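Local coordinates for putative phenazine biosynthesis PhzC/PhzF protein (Clostridium difficile, PDB 4DUN) that probably acts as an isomerase of the PhzF family, whose members share the two-lobed fold of diaminopimelate epimerase, at residues M36-I39 with A40-N43; A79-V82 with I83-I87; V105-N108 with G109-Y112; L151-E154 with Q155-I158; K161-Y164 with A165-R168. All coordinates share one frame; numbering follows the deposited sequence.

Contact 1: M36-I39 with A40-N43; sequences MQKI and AEEN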
# COMPACT_ATOMS: atom_id res chain seq x y z
N MET A 36 3.70 0.89 16.54
CA MET A 36 4.56 0.77 15.35
C MET A 36 3.82 -0.01 14.27
O MET A 36 3.84 0.40 13.10
CB MET A 36 5.91 0.11 15.69
CG MET A 36 6.80 0.95 16.56
SD MET A 36 8.33 0.03 16.86
CE MET A 36 9.02 1.02 18.21
N GLN A 37 3.12 -1.12 14.65
CA GLN A 37 2.36 -1.92 13.70
C GLN A 37 1.25 -1.08 13.05
O GLN A 37 1.07 -1.17 11.82
CB GLN A 37 1.75 -3.18 14.36
CG GLN A 37 1.04 -4.10 13.35
CD GLN A 37 2.00 -4.60 12.29
OE1 GLN A 37 2.78 -5.51 12.54
NE2 GLN A 37 1.98 -4.00 11.10
N LYS A 38 0.49 -0.30 13.85
CA LYS A 38 -0.60 0.54 13.30
C LYS A 38 -0.06 1.54 12.30
O LYS A 38 -0.68 1.74 11.24
CB LYS A 38 -1.38 1.28 14.41
CG LYS A 38 -2.28 0.39 15.30
CD LYS A 38 -3.15 -0.62 14.54
CE LYS A 38 -4.46 -0.06 14.04
NZ LYS A 38 -5.23 -1.07 13.28
N ILE A 39 1.10 2.13 12.61
CA ILE A 39 1.77 3.10 11.73
C ILE A 39 2.18 2.42 10.42
O ILE A 39 1.93 2.99 9.36
CB ILE A 39 2.98 3.81 12.42
CG1 ILE A 39 2.46 4.78 13.51
CG2 ILE A 39 3.89 4.57 11.37
CD1 ILE A 39 3.53 5.15 14.61
N ALA A 40 2.76 1.21 10.50
CA ALA A 40 3.18 0.46 9.29
C ALA A 40 1.96 0.10 8.42
O ALA A 40 2.05 0.19 7.19
CB ALA A 40 3.96 -0.78 9.68
N GLU A 41 0.84 -0.26 9.05
CA GLU A 41 -0.41 -0.59 8.37
C GLU A 41 -1.00 0.66 7.68
O GLU A 41 -1.52 0.56 6.56
CB GLU A 41 -1.40 -1.18 9.38
CG GLU A 41 -2.63 -1.81 8.75
CD GLU A 41 -3.68 -2.31 9.72
OE1 GLU A 41 -3.37 -2.50 10.92
OE2 GLU A 41 -4.83 -2.52 9.27
N GLU A 42 -0.91 1.83 8.35
CA GLU A 42 -1.39 3.12 7.84
C GLU A 42 -0.57 3.57 6.62
O GLU A 42 -1.14 3.99 5.61
CB GLU A 42 -1.36 4.18 8.96
CG GLU A 42 -1.93 5.54 8.54
CD GLU A 42 -3.43 5.68 8.41
OE1 GLU A 42 -4.16 4.72 8.74
OE2 GLU A 42 -3.87 6.78 8.01
N ASN A 43 0.76 3.43 6.69
CA ASN A 43 1.63 3.75 5.57
C ASN A 43 1.37 2.85 4.35
O ASN A 43 1.41 3.33 3.21
CB ASN A 43 3.09 3.64 5.99
CG ASN A 43 3.51 4.77 6.88
OD1 ASN A 43 3.01 5.88 6.79
ND2 ASN A 43 4.50 4.51 7.73

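Contact 2: A79-V82 with I83-I87; sequences AAYV and ISNFI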
# COMPACT_ATOMS: atom_id res chain seq x y z
N ALA A 79 17.02 3.37 6.08
CA ALA A 79 17.21 3.94 7.43
C ALA A 79 18.61 4.62 7.55
O ALA A 79 18.70 5.70 8.10
CB ALA A 79 17.06 2.85 8.48
N ALA A 80 19.67 3.99 7.01
CA ALA A 80 21.02 4.55 7.04
C ALA A 80 21.06 5.85 6.24
O ALA A 80 21.67 6.82 6.69
CB ALA A 80 22.04 3.56 6.49
N TYR A 81 20.37 5.89 5.08
CA TYR A 81 20.27 7.09 4.25
C TYR A 81 19.65 8.23 5.07
O TYR A 81 20.18 9.34 5.12
CB TYR A 81 19.45 6.80 2.97
CG TYR A 81 19.03 8.06 2.22
CD1 TYR A 81 19.82 8.60 1.22
CD2 TYR A 81 17.85 8.74 2.56
CE1 TYR A 81 19.44 9.76 0.54
CE2 TYR A 81 17.49 9.92 1.92
CZ TYR A 81 18.28 10.42 0.90
OH TYR A 81 17.91 11.58 0.26
N VAL A 82 18.57 7.93 5.80
CA VAL A 82 17.90 8.93 6.63
C VAL A 82 18.85 9.44 7.74
O VAL A 82 18.93 10.66 7.92
CB VAL A 82 16.57 8.39 7.20
CG1 VAL A 82 16.01 9.31 8.29
CG2 VAL A 82 15.54 8.20 6.08
N ILE A 83 19.54 8.53 8.45
CA ILE A 83 20.46 8.90 9.54
C ILE A 83 21.54 9.88 9.03
O ILE A 83 21.71 10.96 9.60
CB ILE A 83 21.10 7.64 10.21
CG1 ILE A 83 20.04 6.74 10.93
CG2 ILE A 83 22.27 8.01 11.16
CD1 ILE A 83 19.17 7.44 12.11
N SER A 84 22.25 9.50 7.95
CA SER A 84 23.36 10.29 7.40
C SER A 84 22.93 11.55 6.66
O SER A 84 23.73 12.46 6.54
CB SER A 84 24.25 9.43 6.51
OG SER A 84 25.52 10.04 6.40
N ASN A 85 21.68 11.63 6.17
CA ASN A 85 21.25 12.85 5.50
C ASN A 85 20.54 13.83 6.43
O ASN A 85 20.53 15.03 6.12
CB ASN A 85 20.32 12.52 4.31
CG ASN A 85 21.08 12.13 3.07
OD1 ASN A 85 21.26 12.95 2.16
ND2 ASN A 85 21.54 10.88 3.02
N PHE A 86 19.93 13.34 7.54
CA PHE A 86 19.11 14.22 8.38
C PHE A 86 19.38 14.21 9.88
O PHE A 86 19.06 15.20 10.54
CB PHE A 86 17.62 13.87 8.17
CG PHE A 86 17.18 13.99 6.73
CD1 PHE A 86 16.97 15.24 6.16
CD2 PHE A 86 17.05 12.86 5.94
CE1 PHE A 86 16.62 15.35 4.81
CE2 PHE A 86 16.69 12.97 4.59
CZ PHE A 86 16.49 14.22 4.04
N ILE A 87 19.87 13.10 10.43
CA ILE A 87 19.97 12.93 11.88
C ILE A 87 21.37 13.25 12.38
O ILE A 87 21.52 14.08 13.28
CB ILE A 87 19.50 11.50 12.28
CG1 ILE A 87 18.12 11.12 11.63
CG2 ILE A 87 19.53 11.28 13.80
CD1 ILE A 87 16.89 12.14 11.78

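Contact 3: V105-N108 with G109-Y112; sequences VTRN and GNLY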
# COMPACT_ATOMS: atom_id res chain seq x y z
N VAL A 105 26.25 -0.27 8.45
CA VAL A 105 26.08 0.29 7.10
C VAL A 105 27.18 1.36 6.95
O VAL A 105 27.37 2.16 7.88
CB VAL A 105 24.65 0.84 6.78
CG1 VAL A 105 24.55 1.33 5.33
CG2 VAL A 105 23.58 -0.21 7.07
N THR A 106 27.91 1.35 5.83
CA THR A 106 28.95 2.36 5.58
C THR A 106 28.53 3.23 4.41
O THR A 106 28.13 2.70 3.37
CB THR A 106 30.32 1.71 5.33
OG1 THR A 106 30.66 0.90 6.45
CG2 THR A 106 31.41 2.76 5.12
N ARG A 107 28.59 4.56 4.59
CA ARG A 107 28.29 5.52 3.54
C ARG A 107 29.59 5.83 2.82
O ARG A 107 30.56 6.27 3.44
CB ARG A 107 27.64 6.82 4.08
CG ARG A 107 27.20 7.74 2.94
CD ARG A 107 26.57 9.01 3.46
NE ARG A 107 26.34 9.99 2.39
CZ ARG A 107 25.72 11.14 2.57
NH1 ARG A 107 25.27 11.47 3.77
NH2 ARG A 107 25.57 11.99 1.56
N ASN A 108 29.62 5.57 1.52
CA ASN A 108 30.81 5.83 0.69
C ASN A 108 30.33 6.76 -0.42
O ASN A 108 29.69 6.31 -1.37
CB ASN A 108 31.38 4.49 0.18
CG ASN A 108 32.56 4.62 -0.77
OD1 ASN A 108 32.95 5.72 -1.20
ND2 ASN A 108 33.17 3.49 -1.09
N GLY A 109 30.57 8.07 -0.25
CA GLY A 109 30.04 9.09 -1.15
C GLY A 109 28.54 9.11 -0.91
O GLY A 109 28.11 9.42 0.20
N ASN A 110 27.75 8.70 -1.91
CA ASN A 110 26.29 8.57 -1.76
C ASN A 110 25.86 7.11 -1.91
O ASN A 110 24.66 6.80 -2.06
CB ASN A 110 25.56 9.51 -2.73
CG ASN A 110 25.63 10.94 -2.27
OD1 ASN A 110 25.57 11.22 -1.07
ND2 ASN A 110 25.78 11.87 -3.19
N LEU A 111 26.82 6.20 -1.79
CA LEU A 111 26.55 4.77 -1.85
C LEU A 111 26.50 4.21 -0.43
O LEU A 111 27.31 4.58 0.40
CB LEU A 111 27.63 4.03 -2.62
CG LEU A 111 27.57 4.03 -4.14
CD1 LEU A 111 28.90 3.61 -4.74
CD2 LEU A 111 26.44 3.16 -4.64
N TYR A 112 25.56 3.33 -0.16
CA TYR A 112 25.45 2.72 1.17
C TYR A 112 25.88 1.27 1.06
O TYR A 112 25.32 0.52 0.29
CB TYR A 112 24.04 2.91 1.73
CG TYR A 112 23.80 4.36 2.03
CD1 TYR A 112 24.05 4.88 3.28
CD2 TYR A 112 23.39 5.22 1.03
CE1 TYR A 112 23.86 6.21 3.54
CE2 TYR A 112 23.20 6.55 1.28
CZ TYR A 112 23.44 7.05 2.54
OH TYR A 112 23.25 8.38 2.79

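Contact 4: L151-E154 with Q155-I158; sequences LNSE and QEVI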
# COMPACT_ATOMS: atom_id res chain seq x y z
N LEU A 151 18.65 -18.70 -16.38
CA LEU A 151 18.00 -18.63 -17.69
C LEU A 151 19.05 -18.32 -18.77
O LEU A 151 20.18 -17.99 -18.43
CB LEU A 151 16.84 -17.62 -17.70
CG LEU A 151 15.73 -17.83 -16.64
CD1 LEU A 151 14.55 -16.88 -16.90
CD2 LEU A 151 15.20 -19.28 -16.61
N ASN A 152 18.69 -18.48 -20.05
CA ASN A 152 19.64 -18.36 -21.16
C ASN A 152 19.93 -16.93 -21.63
O ASN A 152 20.84 -16.74 -22.43
CB ASN A 152 19.16 -19.21 -22.33
CG ASN A 152 19.38 -20.68 -22.10
OD1 ASN A 152 20.52 -21.15 -21.94
ND2 ASN A 152 18.31 -21.46 -22.06
N SER A 153 19.17 -15.93 -21.16
CA SER A 153 19.40 -14.53 -21.56
C SER A 153 18.68 -13.55 -20.64
O SER A 153 17.75 -13.92 -19.96
CB SER A 153 18.90 -14.29 -22.99
OG SER A 153 17.48 -14.33 -23.05
N GLU A 154 19.06 -12.26 -20.72
CA GLU A 154 18.37 -11.19 -20.02
C GLU A 154 16.91 -11.12 -20.53
O GLU A 154 16.00 -10.98 -19.72
CB GLU A 154 19.11 -9.87 -20.24
CG GLU A 154 18.38 -8.68 -19.63
CD GLU A 154 19.15 -7.38 -19.69
OE1 GLU A 154 18.70 -6.47 -20.41
OE2 GLU A 154 20.17 -7.26 -18.98
N GLN A 155 16.70 -11.32 -21.86
CA GLN A 155 15.37 -11.32 -22.45
C GLN A 155 14.46 -12.37 -21.77
O GLN A 155 13.31 -12.06 -21.47
CB GLN A 155 15.41 -11.57 -23.97
CG GLN A 155 14.09 -11.20 -24.67
CD GLN A 155 13.70 -9.76 -24.40
OE1 GLN A 155 14.45 -8.82 -24.69
NE2 GLN A 155 12.53 -9.55 -23.80
N GLU A 156 14.99 -13.58 -21.50
CA GLU A 156 14.20 -14.63 -20.84
C GLU A 156 13.82 -14.23 -19.40
O GLU A 156 12.68 -14.48 -18.98
CB GLU A 156 14.93 -15.98 -20.86
CG GLU A 156 14.85 -16.68 -22.20
CD GLU A 156 15.32 -18.12 -22.19
OE1 GLU A 156 15.81 -18.59 -21.14
OE2 GLU A 156 15.17 -18.79 -23.24
N VAL A 157 14.72 -13.51 -18.71
CA VAL A 157 14.47 -12.98 -17.36
C VAL A 157 13.33 -11.96 -17.44
O VAL A 157 12.36 -12.06 -16.69
CB VAL A 157 15.76 -12.42 -16.70
CG1 VAL A 157 15.46 -11.64 -15.41
CG2 VAL A 157 16.75 -13.56 -16.42
N ILE A 158 13.40 -11.01 -18.39
CA ILE A 158 12.36 -10.00 -18.62
C ILE A 158 11.01 -10.68 -18.96
O ILE A 158 9.97 -10.26 -18.45
CB ILE A 158 12.80 -9.00 -19.74
CG1 ILE A 158 14.06 -8.20 -19.33
CG2 ILE A 158 11.65 -8.04 -20.16
CD1 ILE A 158 14.79 -7.52 -20.50

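Contact 5: K161-Y164 with A165-R168; sequences KPNY and AQLR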
# COMPACT_ATOMS: atom_id res chain seq x y z
N LYS A 161 6.86 -14.60 -16.37
CA LYS A 161 5.63 -14.16 -15.72
C LYS A 161 5.33 -15.18 -14.65
O LYS A 161 5.08 -16.35 -14.96
CB LYS A 161 4.46 -13.98 -16.72
CG LYS A 161 4.75 -13.05 -17.90
CD LYS A 161 4.84 -11.57 -17.50
CE LYS A 161 5.27 -10.69 -18.65
NZ LYS A 161 6.75 -10.73 -18.87
N PRO A 162 5.46 -14.77 -13.38
CA PRO A 162 5.27 -15.75 -12.30
C PRO A 162 3.84 -16.23 -12.13
O PRO A 162 2.88 -15.47 -12.31
CB PRO A 162 5.74 -14.99 -11.04
CG PRO A 162 5.50 -13.54 -11.38
CD PRO A 162 5.79 -13.43 -12.85
N ASN A 163 3.72 -17.52 -11.80
CA ASN A 163 2.47 -18.19 -11.45
C ASN A 163 2.63 -18.49 -9.97
O ASN A 163 3.26 -19.49 -9.62
CB ASN A 163 2.25 -19.44 -12.31
CG ASN A 163 0.94 -20.16 -12.05
OD1 ASN A 163 0.48 -20.31 -10.91
ND2 ASN A 163 0.36 -20.69 -13.10
N TYR A 164 2.16 -17.58 -9.09
CA TYR A 164 2.43 -17.73 -7.65
C TYR A 164 1.82 -18.97 -7.03
O TYR A 164 2.44 -19.52 -6.11
CB TYR A 164 2.04 -16.48 -6.85
CG TYR A 164 2.88 -15.28 -7.22
CD1 TYR A 164 4.24 -15.24 -6.95
CD2 TYR A 164 2.32 -14.21 -7.91
CE1 TYR A 164 5.02 -14.14 -7.31
CE2 TYR A 164 3.09 -13.11 -8.28
CZ TYR A 164 4.44 -13.07 -7.97
OH TYR A 164 5.20 -12.00 -8.35
N ALA A 165 0.67 -19.45 -7.54
CA ALA A 165 0.01 -20.66 -7.05
C ALA A 165 0.94 -21.87 -7.22
O ALA A 165 1.09 -22.66 -6.29
CB ALA A 165 -1.31 -20.89 -7.78
N GLN A 166 1.60 -21.97 -8.38
CA GLN A 166 2.54 -23.04 -8.69
C GLN A 166 3.84 -22.89 -7.87
O GLN A 166 4.31 -23.87 -7.30
CB GLN A 166 2.84 -23.10 -10.20
CG GLN A 166 1.66 -23.54 -11.06
CD GLN A 166 1.36 -25.02 -10.93
OE1 GLN A 166 0.75 -25.47 -9.95
NE2 GLN A 166 1.76 -25.80 -11.92
N LEU A 167 4.38 -21.65 -7.79
CA LEU A 167 5.62 -21.37 -7.05
C LEU A 167 5.45 -21.63 -5.54
O LEU A 167 6.41 -22.08 -4.91
CB LEU A 167 6.11 -19.94 -7.32
CG LEU A 167 6.53 -19.61 -8.78
CD1 LEU A 167 6.95 -18.15 -8.90
CD2 LEU A 167 7.64 -20.54 -9.29
N ARG A 168 4.25 -21.42 -4.98
CA ARG A 168 3.98 -21.70 -3.56
C ARG A 168 4.16 -23.19 -3.22
O ARG A 168 4.39 -23.52 -2.06
CB ARG A 168 2.57 -21.25 -3.18
CG ARG A 168 2.51 -19.81 -2.74
CD ARG A 168 1.18 -19.46 -2.08
NE ARG A 168 0.06 -19.48 -3.02
CZ ARG A 168 -0.29 -18.47 -3.83
NH1 ARG A 168 0.43 -17.36 -3.85
NH2 ARG A 168 -1.35 -18.58 -4.61

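Contact 1: M36-I39 with A40-N43
The side-chain amide of Asn43 has the carbonyl oxygen of Ile39 over one face, Ile39 O standing 3.4 Å from Asn43 CG. That oxygen is bound to Asn43 N rather than to the amide, so across this turn the flat group rests on the carbonyl without bonding to it. Ile39 CG2, placed anti to its own backbone N by the torsion that swings CG1 back (chi1 -70°), touches the amide at 3.7 Å from Asn43 ND2, which donates to Thr48 OG1. The Gln37 amide touches at its nitrogen: NE2 lies 4.0 Å from Ala40 CB, and its bond goes to Thr64 O.

On the side turned to the second subunit, where Lys38 packs on its Phe17 and Glu41 on its Asn230, the two side chains run alongside each other in the same direction. Lys38 bends at chi2 and chi3, whereas Glu41 is extended beyond CG, and this brings Lys38 NZ to 3.3 Å from Glu41 OE1. This salt bridge is weak as a hydrogen bond, and doubtful, since Glu41 is modelled in two conformers. The backbone is firmer evidence of regular alpha-helix: Ala40 N to Met36 O and Asn43 N to Ile39 O are both 2.9 Å, the latter with an N-H...O angle of 162°.

The helix 33-43 links strand 20-27 to strand 47-54. Met36, Ile39 and Ala40 face inward onto Phe50, Phe63 and Thr48, with Ala40 about 7 Å, side chain to side chain, from the predicted active-site Glu47. Glu42 makes a salt bridge to Arg231 of the second subunit, while Asn43 also reaches Tyr6 of strand 4-11.

Contact 2: A79-V82 with I83-I87
Hydrogen bonds from Asn85 converge on the carbonyl of Tyr81. Its backbone N and its ND2 both lie 2.9 Å from Tyr81 O, so one acceptor is gripped by two donors. Phe86 N binds Val82 O at 2.9 Å, where the helix widens into a pi-type turn, while Asn85 N adds a weak second bond to that oxygen.

Stacking is the second kind. With CG of Asn85 beside its backbone N (chi1 -82°), the amide lies back over the ring of Tyr81, the two planes 28° apart. Asn85 ND2 sits 3.3 Å above the ring plane, offset toward the rim near CD1 and CE1. The bond to Tyr81 O lies in the amide plane, which fixes the amide's rotation against the ring.

Apolar contact comes last. The edge of the Phe86 ring approaches Tyr81, CE2 to CE2 at 4.1 Å, and Asn85 CB lies over one face of the Phe86 ring, toward its rim. Val82 CG1 lies 4.3 Å from Ile87 CG1.

Helix 73-87 is packed against strands on several sides: Tyr81 meets Tyr112 and Leu253, Val82 meets Tyr7 and Val9, and Ala79 meets Leu60. This is consistent with the central helix of a diaminopimelate epimerase-like lobe.

Contact 3: V105-N108 with G109-Y112
Arg107 NH2 donates to Asn110 OD1 at 2.7 Å, the shortest polar bond across this hairpin. Its neighbour on the same guanidinium, Arg107 NE, binds Gly109 O at 2.9 Å; both acceptors lie at the edge of the group, tilted 17-19° from its plane. The arginine reaches them because its chain is fully extended, with CG anti to the backbone N (chi1 -174°). Two bonds therefore fix the guanidinium against the turn residues, while Tyr112 OH stands 3.3 Å above one of its faces. The aliphatic part runs alongside the tyrosine, Arg107 CG lying 3.7 Å from Tyr112 CE1.

Underneath is a type II' turn from Asn108 to Leu111, with Gly109 at positive phi (69°). Asn108 and Leu111 form an antiparallel hydrogen-bonded pair: Asn108 N to Leu111 O is 2.8 Å and Leu111 N to Asn108 O 2.9 Å. Arg107 and Tyr112 form the next, non-hydrogen-bonded pair, their side chains on one face of the sheet.

That face packs on helix 73-87, where Arg107 NH1 binds Ser84 OG and Val105 rests on Ala80. Strand 101-108 pairs with strand 93-98 at its other edge, and strand 111-117 with strand 244-259.

Contact 4: L151-E154 with Q155-I158
Glu156 folds back over Ser153 and Asn152 at the start of helix 154-159, where Ser153 is the N-cap. Glu156 CB lies 3.6 Å from Ser153 O, and CG lies the same 3.6 Å from Ser153 OG. The chain sends CG beside the backbone N (chi1 -78°) and then stays extended, carrying the carboxylate past the cap residue. Its carbon, CD, comes against Asn152 CB, and at the tip Glu156 OE1 accepts from Asn152 N at 3.1 Å with an N-H...O angle of 161°. The donor approaches from above the carboxylate plane, 49° out of it. OE1 also touches Leu151 CB, so the last stretch of loop is pinned to the first turn of the helix.

The cap bond runs the other way, from the helix to the loop; because Glu156 takes the N-H of Asn152 and not of Ser153, this is not a classical capping box. Ser153 OG, turned between its backbone N and carbonyl carbon, accepts from Glu156 N (3.0 Å), an amide of the first turn whose other bond, to Ser153 O, is weak, as is that from Val157 N. A carboxylate at the amino end of a helix would probably be stabilised by the helix dipole.

Apolar packing adjoins the junction: Leu151 and Val157 lie together on Ile178 of strand 176-181. Separately, Glu154, whose carboxylate binds Ser183, crosses Ile158. Strand 147-150 is thereby joined to the helix through a short corner. Its buried side ends at two methyl groups, Leu151 CD1 and Val157 CG2, 4.0 Å apart.

Contact 5: K161-Y164 with A165-R168
Pro162 and Leu167 make the close apolar side of this turn, Pro162 CB standing 4.0 Å from Leu167 CD1. The same proline carbon lies over one face of the Tyr164 ring, offset toward its rim, so the three form one cluster. It continues onto Phe192 of strand 187-193 and Pro194. Arg168 adds to the packing: its guanidinium lies with one face over Tyr164 O, 3.6 Å above the plane, and NH1 is 3.5 Å from Tyr164 CB. A bend at chi3 (-68°) folds the group over the turn, where NH1 is held by a salt bridge to Asp197.

Asn163 and Ala165 are, by contrast, solvent-exposed. Here the contact is mostly polar: Asn163 OD1 accepts from Gln166 N at 3.2 Å, the donor 43° above the carbonyl plane. The two amides are turned 52° to each other, and Gln166 CG, not its amide, touches Asn163; the Gln166 OE1 bond goes to Lys169. Backbone bonds from Leu167 N to Asn163 O (3.0 Å) and Arg168 N to Tyr164 O (2.9 Å) complete the turn. The arrangement is the asparagine N-cap of a short helix, 164-167, with a proline just before the cap.

All five contacts are local and follow one another along the chain; none nests within or crosses another. Contact 1 lies on helix 33-43, between strands 20-27 and 47-54 and beside the second subunit. Contact 2 lies on helix 73-87, and contact 3 closes the hairpin of strands 101-108 and 111-117; these two touch, with Asn85 ND2 3.0 Å from Tyr112 OH, tying helix to hairpin. Contacts 4 and 5 come later, on the opposite side of the chain's centre from contact 2: contact 4 starts helix 154-159 after strand 147-150, and contact 5 starts helix 164-167. Their segments adjoin in the sequence, and their centres are about 18 Å apart, against about 37 Å from contact 1 to contact 4.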